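Local coordinates for protein trehalose monomycolate exporter MmpL3 (Mycobacterium tuberculosis, PDB 7NVH) that exports trehalose monomycolate, a mycolic acid carrier, as a membrane transporter of the RND permease superfamily, probably moving it across the inner membrane for cell-envelope assembly, at residues F30-S41 / M224-Y235; L299-L310 / P625-L633. One frame throughout, in Å; residues are numbered along the deposited sequence.

Contact 1. Residues F30-S41 / M224-Y235; sequences FGLSLGKHVTQS and MRFLAIFGPVHY. With AV0 (Lauryl Maltose Neopentyl Glycol), chain B.
Arg225, at the end of helix 203-227, threads between Phe30 and His37 in the segment 30-41 of this RND-family transporter; further on the two segments pair as the short parallel strands 38-39 and 233-234. Arg225 CB rests on Gly31 CA at 3.7 Å. CG, swung away from the backbone N (chi1 169°), comes over one face of the Phe30 ring in a CH-pi contact, 3.9 Å from the centroid. A bend at chi2 then turns the chain, so CD passes along the Ser33 carbonyl group and NE lies beside Ser33 CB. The guanidinium ends flat on the His37 imidazole, planes 22° apart, NH2 sitting 3.6 Å from His37 CE1. It thus lies between the two rings, stacked on His37, with Phe30 CZ across its other face. The imidazole is itself steadied by a hydrogen bond from His37 ND1 to Ser33 O.

Beneath it, Leu34 lays CD1 against the Arg225 backbone and CD2 against Met224 CB, an apolar layer that Val38 and Val233 continue through their CG1 methyls. In the parallel pair, Thr39 N donates a nearly straight bond (165°) to Val233 O at 2.6 Å. Thr39 OG1 turns instead to Asp140, and Gln40 NE2 to Asp139, tying the strand and the residue after it to helix 139-147, probably in the periplasmic region.

At this far end the pair enters the detergent pocket: Gln40, Ser41, His234 and Tyr235 line lauryl maltose neopentyl glycol, whose alkyl atom CAY lies 3.6 Å from His234 CE1. The Tyr235 ring takes Val38 over one face, with methyl CG2 3.8 Å from the ring centroid.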
# COMPACT_ATOMS: atom_id res chain seq x y z
N PHE A 30 22.04 0.10 -8.03
CA PHE A 30 21.22 -0.05 -9.23
C PHE A 30 19.78 0.39 -8.99
O PHE A 30 19.11 0.82 -9.93
CB PHE A 30 21.24 -1.50 -9.71
CG PHE A 30 20.40 -1.75 -10.92
CD1 PHE A 30 20.67 -1.10 -12.11
CD2 PHE A 30 19.35 -2.65 -10.88
CE1 PHE A 30 19.90 -1.34 -13.23
CE2 PHE A 30 18.58 -2.89 -11.99
CZ PHE A 30 18.85 -2.23 -13.17
N GLY A 31 19.29 0.29 -7.76
CA GLY A 31 17.94 0.70 -7.45
C GLY A 31 17.75 2.19 -7.29
O GLY A 31 16.61 2.64 -7.15
N LEU A 32 18.83 2.97 -7.33
CA LEU A 32 18.72 4.42 -7.22
C LEU A 32 17.94 5.02 -8.38
O LEU A 32 17.45 6.15 -8.26
CB LEU A 32 20.12 5.04 -7.15
CG LEU A 32 20.87 4.87 -5.83
CD1 LEU A 32 22.24 5.52 -5.91
CD2 LEU A 32 20.07 5.43 -4.68
N SER A 33 17.82 4.30 -9.49
CA SER A 33 17.05 4.74 -10.64
C SER A 33 15.58 4.34 -10.55
O SER A 33 14.84 4.55 -11.51
CB SER A 33 17.66 4.18 -11.92
OG SER A 33 19.06 4.39 -11.95
N LEU A 34 15.16 3.75 -9.43
CA LEU A 34 13.78 3.28 -9.32
C LEU A 34 12.78 4.43 -9.40
O LEU A 34 11.72 4.30 -10.02
CB LEU A 34 13.59 2.50 -8.02
CG LEU A 34 12.19 1.91 -7.84
CD1 LEU A 34 11.83 1.02 -9.01
CD2 LEU A 34 12.08 1.16 -6.53
N GLY A 35 13.10 5.56 -8.77
CA GLY A 35 12.17 6.68 -8.73
C GLY A 35 11.78 7.21 -10.09
O GLY A 35 10.70 7.79 -10.23
N LYS A 36 12.63 7.02 -11.10
CA LYS A 36 12.29 7.48 -12.45
C LYS A 36 11.31 6.55 -13.14
O LYS A 36 10.43 7.02 -13.87
CB LYS A 36 13.57 7.62 -13.28
CG LYS A 36 14.55 8.65 -12.75
CD LYS A 36 15.51 9.11 -13.83
CE LYS A 36 16.60 8.08 -14.07
NZ LYS A 36 17.75 8.26 -13.15
N HIS A 37 11.43 5.25 -12.92
CA HIS A 37 10.69 4.25 -13.68
C HIS A 37 9.40 3.80 -13.01
O HIS A 37 8.71 2.94 -13.55
CB HIS A 37 11.57 3.04 -13.96
CG HIS A 37 12.69 3.31 -14.91
ND1 HIS A 37 13.84 3.99 -14.54
CD2 HIS A 37 12.85 3.01 -16.22
CE1 HIS A 37 14.65 4.09 -15.58
NE2 HIS A 37 14.07 3.50 -16.61
N VAL A 38 9.06 4.34 -11.84
CA VAL A 38 7.82 3.97 -11.18
C VAL A 38 6.66 4.66 -11.86
O VAL A 38 6.73 5.85 -12.21
CB VAL A 38 7.88 4.31 -9.68
CG1 VAL A 38 8.82 3.37 -8.96
CG2 VAL A 38 8.32 5.74 -9.48
N THR A 39 5.58 3.92 -12.07
CA THR A 39 4.38 4.42 -12.73
C THR A 39 3.28 4.68 -11.71
O THR A 39 3.36 4.28 -10.55
CB THR A 39 3.90 3.44 -13.79
OG1 THR A 39 2.85 4.04 -14.56
CG2 THR A 39 3.37 2.17 -13.14
N GLN A 40 2.23 5.37 -12.17
CA GLN A 40 1.07 5.65 -11.33
C GLN A 40 -0.18 4.92 -11.80
O GLN A 40 -1.27 5.17 -11.27
CB GLN A 40 0.80 7.16 -11.28
CG GLN A 40 0.59 7.80 -12.63
CD GLN A 40 0.33 9.28 -12.53
OE1 GLN A 40 0.77 9.93 -11.58
NE2 GLN A 40 -0.38 9.83 -13.50
N SER A 41 -0.05 4.04 -12.79
CA SER A 41 -1.18 3.28 -13.31
C SER A 41 -1.19 1.88 -12.73
O SER A 41 -0.14 1.31 -12.42
CB SER A 41 -1.13 3.22 -14.84
OG SER A 41 -0.09 2.37 -15.27
N MET A 224 13.37 -4.21 -7.07
CA MET A 224 12.22 -3.53 -7.67
C MET A 224 12.61 -2.82 -8.95
O MET A 224 11.86 -2.83 -9.93
CB MET A 224 11.61 -2.56 -6.67
CG MET A 224 10.86 -3.24 -5.55
SD MET A 224 9.81 -4.56 -6.17
CE MET A 224 8.49 -3.62 -6.93
N ARG A 225 13.78 -2.17 -8.97
CA ARG A 225 14.26 -1.54 -10.19
C ARG A 225 14.49 -2.58 -11.28
O ARG A 225 14.22 -2.32 -12.46
CB ARG A 225 15.54 -0.76 -9.92
CG ARG A 225 16.26 -0.30 -11.17
CD ARG A 225 15.47 0.78 -11.89
NE ARG A 225 16.14 1.18 -13.13
CZ ARG A 225 15.93 0.62 -14.31
NH1 ARG A 225 15.07 -0.39 -14.42
NH2 ARG A 225 16.57 1.05 -15.38
N PHE A 226 14.99 -3.76 -10.91
CA PHE A 226 15.13 -4.84 -11.88
C PHE A 226 13.78 -5.28 -12.42
O PHE A 226 13.64 -5.58 -13.61
CB PHE A 226 15.87 -6.02 -11.26
CG PHE A 226 16.11 -7.15 -12.22
CD1 PHE A 226 16.89 -6.97 -13.34
CD2 PHE A 226 15.54 -8.39 -12.00
CE1 PHE A 226 17.11 -8.00 -14.22
CE2 PHE A 226 15.75 -9.43 -12.88
CZ PHE A 226 16.54 -9.23 -13.99
N LEU A 227 12.77 -5.34 -11.56
CA LEU A 227 11.43 -5.73 -11.99
C LEU A 227 10.80 -4.68 -12.89
O LEU A 227 9.98 -5.01 -13.75
CB LEU A 227 10.54 -5.99 -10.78
CG LEU A 227 10.69 -7.35 -10.09
CD1 LEU A 227 9.86 -7.39 -8.83
CD2 LEU A 227 10.31 -8.47 -11.03
N ALA A 228 11.17 -3.41 -12.71
CA ALA A 228 10.64 -2.34 -13.55
C ALA A 228 11.14 -2.41 -14.98
O ALA A 228 10.62 -1.69 -15.83
CB ALA A 228 10.99 -0.98 -12.94
N ILE A 229 12.15 -3.24 -15.25
CA ILE A 229 12.60 -3.42 -16.63
C ILE A 229 11.53 -4.12 -17.45
O ILE A 229 11.30 -3.79 -18.62
CB ILE A 229 13.93 -4.20 -16.65
CG1 ILE A 229 14.98 -3.46 -15.83
CG2 ILE A 229 14.40 -4.40 -18.08
CD1 ILE A 229 16.37 -4.04 -15.95
N PHE A 230 10.84 -5.10 -16.85
CA PHE A 230 9.88 -5.91 -17.58
C PHE A 230 8.47 -5.32 -17.52
O PHE A 230 7.89 -4.97 -18.55
CB PHE A 230 9.88 -7.34 -17.02
CG PHE A 230 11.23 -7.98 -17.03
CD1 PHE A 230 11.82 -8.36 -18.22
CD2 PHE A 230 11.91 -8.20 -15.84
CE1 PHE A 230 13.06 -8.95 -18.23
CE2 PHE A 230 13.16 -8.79 -15.85
CZ PHE A 230 13.73 -9.16 -17.04
N GLY A 231 7.92 -5.18 -16.32
CA GLY A 231 6.57 -4.70 -16.16
C GLY A 231 6.51 -3.35 -15.48
O GLY A 231 7.54 -2.71 -15.21
N PRO A 232 5.30 -2.89 -15.18
CA PRO A 232 5.15 -1.62 -14.46
C PRO A 232 5.23 -1.79 -12.96
O PRO A 232 4.73 -2.75 -12.37
CB PRO A 232 3.74 -1.17 -14.89
CG PRO A 232 3.00 -2.45 -15.08
CD PRO A 232 4.01 -3.47 -15.56
N VAL A 233 5.89 -0.82 -12.32
CA VAL A 233 6.05 -0.78 -10.88
C VAL A 233 5.39 0.49 -10.37
O VAL A 233 5.68 1.58 -10.88
CB VAL A 233 7.53 -0.84 -10.47
CG1 VAL A 233 7.72 -0.29 -9.07
CG2 VAL A 233 8.05 -2.26 -10.56
N HIS A 234 4.50 0.35 -9.40
CA HIS A 234 3.74 1.49 -8.92
C HIS A 234 4.59 2.40 -8.03
O HIS A 234 5.67 2.02 -7.56
CB HIS A 234 2.50 1.03 -8.16
CG HIS A 234 1.41 2.04 -8.12
ND1 HIS A 234 1.24 2.92 -7.08
CD2 HIS A 234 0.43 2.33 -9.02
CE1 HIS A 234 0.20 3.70 -7.32
NE2 HIS A 234 -0.31 3.37 -8.50
N TYR A 235 4.09 3.61 -7.82
CA TYR A 235 4.76 4.56 -6.94
C TYR A 235 4.80 4.06 -5.51
O TYR A 235 5.78 4.27 -4.79
CB TYR A 235 4.07 5.92 -7.01
CG TYR A 235 4.66 6.87 -8.02
CD1 TYR A 235 4.08 7.03 -9.27
CD2 TYR A 235 5.79 7.62 -7.73
CE1 TYR A 235 4.61 7.90 -10.20
CE2 TYR A 235 6.33 8.50 -8.65
CZ TYR A 235 5.73 8.63 -9.89
OH TYR A 235 6.26 9.50 -10.82
C1 AV0 B . -5.64 8.24 -13.84
O1 AV0 B . -5.87 8.70 -12.55
C2 AV0 B . -4.91 6.91 -13.80
O2 AV0 B . -3.65 7.09 -13.14
C3 AV0 B . -4.66 6.38 -15.18
O3 AV0 B . -4.16 5.03 -15.05
C4 AV0 B . -5.88 6.37 -16.05
O4 AV0 B . -5.46 6.26 -17.46
C5 AV0 B . -6.74 7.63 -15.94
O5 AV0 B . -6.94 8.09 -14.54
C6 AV0 B . -8.08 7.35 -16.53
O6 AV0 B . -9.08 7.71 -15.61
CAA AV0 B . 1.96 7.70 -4.64
CAB AV0 B . -10.14 20.38 -15.09
OAI AV0 B . -5.12 2.51 -15.68
OAJ AV0 B . -16.65 15.95 -10.54
OAL AV0 B . -12.89 9.60 -7.13
OAN AV0 B . -13.37 13.32 -11.56
OAP AV0 B . -10.59 13.45 -11.95
OAQ AV0 B . -7.98 2.78 -19.49
OAR AV0 B . -17.96 13.72 -8.36
OAS AV0 B . -4.37 2.93 -19.88
OAT AV0 B . -16.94 12.28 -6.08
OAU AV0 B . -6.97 5.49 -19.69
OAV AV0 B . -14.36 11.29 -6.46
CAW AV0 B . 1.21 8.30 -5.81
CAX AV0 B . -9.48 20.08 -13.71
CAY AV0 B . 0.71 7.19 -6.72
CAZ AV0 B . -9.53 18.55 -13.44
CBA AV0 B . -0.32 7.76 -7.70
CBB AV0 B . -8.94 18.27 -12.04
CBC AV0 B . -1.41 8.51 -6.91
CBD AV0 B . -9.11 16.77 -11.67
CBE AV0 B . -2.64 8.77 -7.83
CBF AV0 B . -8.13 16.42 -10.53
CBG AV0 B . -2.18 9.57 -9.13
CBH AV0 B . -8.21 14.88 -10.21
CBI AV0 B . -3.16 9.24 -10.31
CBJ AV0 B . -6.77 14.32 -10.03
CBK AV0 B . -4.24 10.41 -10.46
CBL AV0 B . -6.83 12.76 -9.81
CBM AV0 B . -5.34 2.09 -17.00
CBN AV0 B . -16.07 15.84 -9.26
CBP AV0 B . -12.74 9.56 -8.53
CBQ AV0 B . -5.68 9.86 -10.12
CBR AV0 B . -6.48 12.05 -11.17
CBS AV0 B . -6.65 9.90 -12.54
CBT AV0 B . -8.24 10.26 -10.53
OBV AV0 B . -9.16 11.14 -11.20
OBX AV0 B . -10.84 10.47 -9.71
OBY AV0 B . -6.53 4.19 -17.16
OBZ AV0 B . -14.30 14.30 -8.66
OCB AV0 B . -14.21 12.03 -9.17
CCC AV0 B . -6.55 2.77 -17.55
CCD AV0 B . -15.73 14.39 -8.98
CCF AV0 B . -12.08 10.83 -9.01
CCH AV0 B . -12.41 12.73 -10.61
CCJ AV0 B . -10.22 11.60 -10.43
CCL AV0 B . -11.23 12.30 -11.36
CCM AV0 B . -6.75 10.52 -11.07
CCN AV0 B . -6.62 2.57 -19.07
CCO AV0 B . -16.62 13.88 -7.85
CCQ AV0 B . -13.06 11.58 -9.91
CCR AV0 B . -5.48 4.93 -17.88
CCS AV0 B . -13.92 12.95 -8.19
CCT AV0 B . -5.74 3.46 -19.87
CCU AV0 B . -16.17 12.58 -7.29
CCV AV0 B . -5.72 4.87 -19.38
CCW AV0 B . -14.75 12.59 -6.95

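Contact 2. Residues L299-L310 / P625-L633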
# COMPACT_ATOMS: atom_id res chain seq x y z
N LEU A 299 -2.47 -11.96 -3.26
CA LEU A 299 -2.71 -10.74 -4.01
C LEU A 299 -2.33 -10.88 -5.47
O LEU A 299 -2.73 -10.03 -6.28
CB LEU A 299 -1.93 -9.58 -3.38
CG LEU A 299 -2.17 -9.31 -1.90
CD1 LEU A 299 -1.33 -8.13 -1.43
CD2 LEU A 299 -3.64 -9.06 -1.63
N LEU A 300 -1.58 -11.91 -5.84
CA LEU A 300 -1.24 -12.13 -7.24
C LEU A 300 -2.45 -12.49 -8.08
O LEU A 300 -2.40 -12.34 -9.31
CB LEU A 300 -0.18 -13.22 -7.36
CG LEU A 300 1.24 -12.81 -6.99
CD1 LEU A 300 2.17 -14.00 -7.03
CD2 LEU A 300 1.71 -11.74 -7.95
N LEU A 301 -3.53 -12.96 -7.46
CA LEU A 301 -4.72 -13.31 -8.22
C LEU A 301 -5.51 -12.07 -8.64
O LEU A 301 -6.25 -12.13 -9.63
CB LEU A 301 -5.61 -14.23 -7.39
CG LEU A 301 -5.50 -15.72 -7.70
CD1 LEU A 301 -4.08 -16.22 -7.48
CD2 LEU A 301 -6.47 -16.50 -6.84
N PHE A 302 -5.38 -10.97 -7.91
CA PHE A 302 -6.13 -9.77 -8.24
C PHE A 302 -5.58 -9.15 -9.52
O PHE A 302 -4.37 -9.14 -9.75
CB PHE A 302 -6.05 -8.78 -7.09
CG PHE A 302 -6.69 -9.27 -5.83
CD1 PHE A 302 -7.78 -10.12 -5.88
CD2 PHE A 302 -6.20 -8.90 -4.59
CE1 PHE A 302 -8.36 -10.58 -4.72
CE2 PHE A 302 -6.78 -9.36 -3.43
CZ PHE A 302 -7.87 -10.20 -3.50
N PRO A 303 -6.46 -8.61 -10.38
CA PRO A 303 -6.00 -8.09 -11.67
C PRO A 303 -5.42 -6.69 -11.63
O PRO A 303 -4.88 -6.23 -12.65
CB PRO A 303 -7.28 -8.12 -12.52
CG PRO A 303 -8.37 -7.90 -11.52
CD PRO A 303 -7.92 -8.56 -10.24
N GLN A 304 -5.51 -5.99 -10.50
CA GLN A 304 -4.97 -4.63 -10.42
C GLN A 304 -3.46 -4.66 -10.53
O GLN A 304 -2.78 -5.41 -9.82
CB GLN A 304 -5.39 -3.98 -9.11
CG GLN A 304 -6.77 -3.36 -9.13
CD GLN A 304 -7.85 -4.34 -8.71
OE1 GLN A 304 -7.93 -5.45 -9.22
NE2 GLN A 304 -8.69 -3.92 -7.77
N GLY A 305 -2.91 -3.83 -11.42
CA GLY A 305 -1.47 -3.73 -11.55
C GLY A 305 -0.80 -3.09 -10.36
O GLY A 305 0.41 -3.27 -10.17
N PHE A 306 -1.55 -2.33 -9.56
CA PHE A 306 -1.02 -1.81 -8.31
C PHE A 306 -0.68 -2.94 -7.36
O PHE A 306 0.45 -3.04 -6.86
CB PHE A 306 -2.05 -0.86 -7.69
CG PHE A 306 -1.80 -0.51 -6.25
CD1 PHE A 306 -1.01 0.57 -5.92
CD2 PHE A 306 -2.39 -1.24 -5.24
CE1 PHE A 306 -0.79 0.90 -4.59
CE2 PHE A 306 -2.17 -0.92 -3.91
CZ PHE A 306 -1.37 0.15 -3.59
N LEU A 307 -1.64 -3.84 -7.12
CA LEU A 307 -1.43 -4.92 -6.17
C LEU A 307 -0.36 -5.89 -6.65
O LEU A 307 0.42 -6.41 -5.84
CB LEU A 307 -2.75 -5.65 -5.91
CG LEU A 307 -3.66 -4.92 -4.93
CD1 LEU A 307 -4.87 -5.75 -4.59
CD2 LEU A 307 -2.90 -4.56 -3.67
N LYS A 308 -0.31 -6.16 -7.95
CA LYS A 308 0.69 -7.08 -8.48
C LYS A 308 2.11 -6.56 -8.30
O LYS A 308 3.05 -7.36 -8.30
CB LYS A 308 0.43 -7.37 -9.95
CG LYS A 308 -0.65 -8.41 -10.19
CD LYS A 308 -0.79 -8.73 -11.67
CE LYS A 308 -1.88 -9.75 -11.91
NZ LYS A 308 -1.48 -11.11 -11.43
N SER A 309 2.29 -5.25 -8.17
CA SER A 309 3.62 -4.69 -7.92
C SER A 309 3.90 -4.54 -6.43
O SER A 309 5.03 -4.76 -5.99
CB SER A 309 3.76 -3.34 -8.61
OG SER A 309 2.99 -2.35 -7.95
N LEU A 310 2.89 -4.17 -5.64
CA LEU A 310 3.08 -4.10 -4.20
C LEU A 310 3.37 -5.47 -3.60
O LEU A 310 4.17 -5.59 -2.67
CB LEU A 310 1.87 -3.45 -3.53
CG LEU A 310 1.83 -1.92 -3.51
CD1 LEU A 310 2.99 -1.43 -2.69
CD2 LEU A 310 1.90 -1.29 -4.88
N PRO A 625 -7.91 -1.52 -3.55
CA PRO A 625 -6.66 -2.29 -3.53
C PRO A 625 -5.88 -2.15 -2.23
O PRO A 625 -5.28 -3.13 -1.76
CB PRO A 625 -5.88 -1.72 -4.72
CG PRO A 625 -6.92 -1.23 -5.64
CD PRO A 625 -7.97 -0.65 -4.74
N VAL A 626 -5.88 -0.96 -1.64
CA VAL A 626 -5.14 -0.77 -0.40
C VAL A 626 -5.79 -1.56 0.73
O VAL A 626 -5.11 -1.97 1.68
CB VAL A 626 -5.03 0.73 -0.06
CG1 VAL A 626 -4.26 0.93 1.23
CG2 VAL A 626 -4.36 1.45 -1.19
N ILE A 627 -7.09 -1.80 0.65
CA ILE A 627 -7.74 -2.66 1.64
C ILE A 627 -7.19 -4.08 1.56
O ILE A 627 -6.91 -4.71 2.59
CB ILE A 627 -9.27 -2.62 1.47
CG1 ILE A 627 -9.78 -1.20 1.68
CG2 ILE A 627 -9.94 -3.58 2.44
CD1 ILE A 627 -9.32 -0.58 2.97
N GLY A 628 -7.03 -4.60 0.34
CA GLY A 628 -6.42 -5.91 0.19
C GLY A 628 -4.98 -5.94 0.68
O GLY A 628 -4.56 -6.90 1.32
N LEU A 629 -4.22 -4.88 0.38
CA LEU A 629 -2.85 -4.81 0.87
C LEU A 629 -2.81 -4.79 2.40
O LEU A 629 -1.98 -5.46 3.01
CB LEU A 629 -2.16 -3.57 0.31
CG LEU A 629 -0.67 -3.42 0.60
CD1 LEU A 629 0.06 -4.73 0.34
CD2 LEU A 629 -0.07 -2.29 -0.22
N ILE A 630 -3.72 -4.03 3.02
CA ILE A 630 -3.79 -3.97 4.47
C ILE A 630 -4.14 -5.33 5.04
O ILE A 630 -3.54 -5.77 6.03
CB ILE A 630 -4.81 -2.90 4.91
CG1 ILE A 630 -4.20 -1.50 4.80
CG2 ILE A 630 -5.28 -3.15 6.33
CD1 ILE A 630 -5.22 -0.39 4.90
N ILE A 631 -5.10 -6.02 4.43
CA ILE A 631 -5.49 -7.34 4.90
C ILE A 631 -4.29 -8.28 4.86
O ILE A 631 -3.96 -8.95 5.85
CB ILE A 631 -6.66 -7.89 4.06
CG1 ILE A 631 -7.97 -7.24 4.49
CG2 ILE A 631 -6.74 -9.40 4.17
CD1 ILE A 631 -9.10 -7.45 3.50
N ALA A 632 -3.60 -8.32 3.72
CA ALA A 632 -2.46 -9.23 3.58
C ALA A 632 -1.37 -8.90 4.58
O ALA A 632 -0.87 -9.79 5.28
CB ALA A 632 -1.92 -9.17 2.15
N LEU A 633 -0.98 -7.63 4.68
CA LEU A 633 0.11 -7.25 5.56
C LEU A 633 -0.24 -7.49 7.03
O LEU A 633 0.59 -7.99 7.79
CB LEU A 633 0.49 -5.79 5.34
CG LEU A 633 1.21 -5.49 4.02
CD1 LEU A 633 1.73 -4.06 4.01
CD2 LEU A 633 2.35 -6.47 3.80
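Two helices from the two MMPL-family portions of the chain, 305-336 and 624-654, pack here in the membrane core of the RND-type fold; their short segments run in nearly the same direction, 27° apart with axes 9.9 Å from each other. Pro625 packs where helix 624-654 begins. Its CB meets Phe306 CD2 at 3.6 Å, approaching the ring obliquely, while CG touches the amide nitrogen NE2 of Gln304. Phe306 holds its ring anti to the backbone N (chi1 165°), which carries CZ on to Val626 CG2. Phe43 stacks on this ring as well, and His234 meets it edge-to-face.

Leu307 crosses Pro625 at about a right angle and lays its CD2 methyl 3.4 Å from Pro625 O, a carbonyl already taken by the helical N-H of Leu629. One turn on, Leu629 works in two directions: CD2 lies against Leu310 CG at 3.8 Å, and CD1 faces Leu299 CD1. Leu299, in the 3-10 turn before helix 305-336, crosses Leu629 at about a right angle. Its CD2 passes over the backbone at Gly628, and its CD1 reaches Ala632 CB at 3.8 Å.

Contact 1 is partly buried, on the surface around His37 and Ile229 and lining a pocket at its Tyr235 end; contact 2 is wholly buried, nearer the centre of the chain. Their centres lie about 17 Å apart, yet they touch: Met224 CE reaches Ser309 O, and Pro232 O comes 3.9 Å from Ser309 CB. Helix 305-336 is therefore common ground, packing on residues 224-235 as well as on residues 625-633. The chemistry follows the setting. At 30-41/224-235, a guanidinium-imidazole stack, CH-pi contacts and a strand bond join helix ends, loops and two short strands, whereas 299-310/625-633 is almost entirely apolar contact between the two MMPL-family portions.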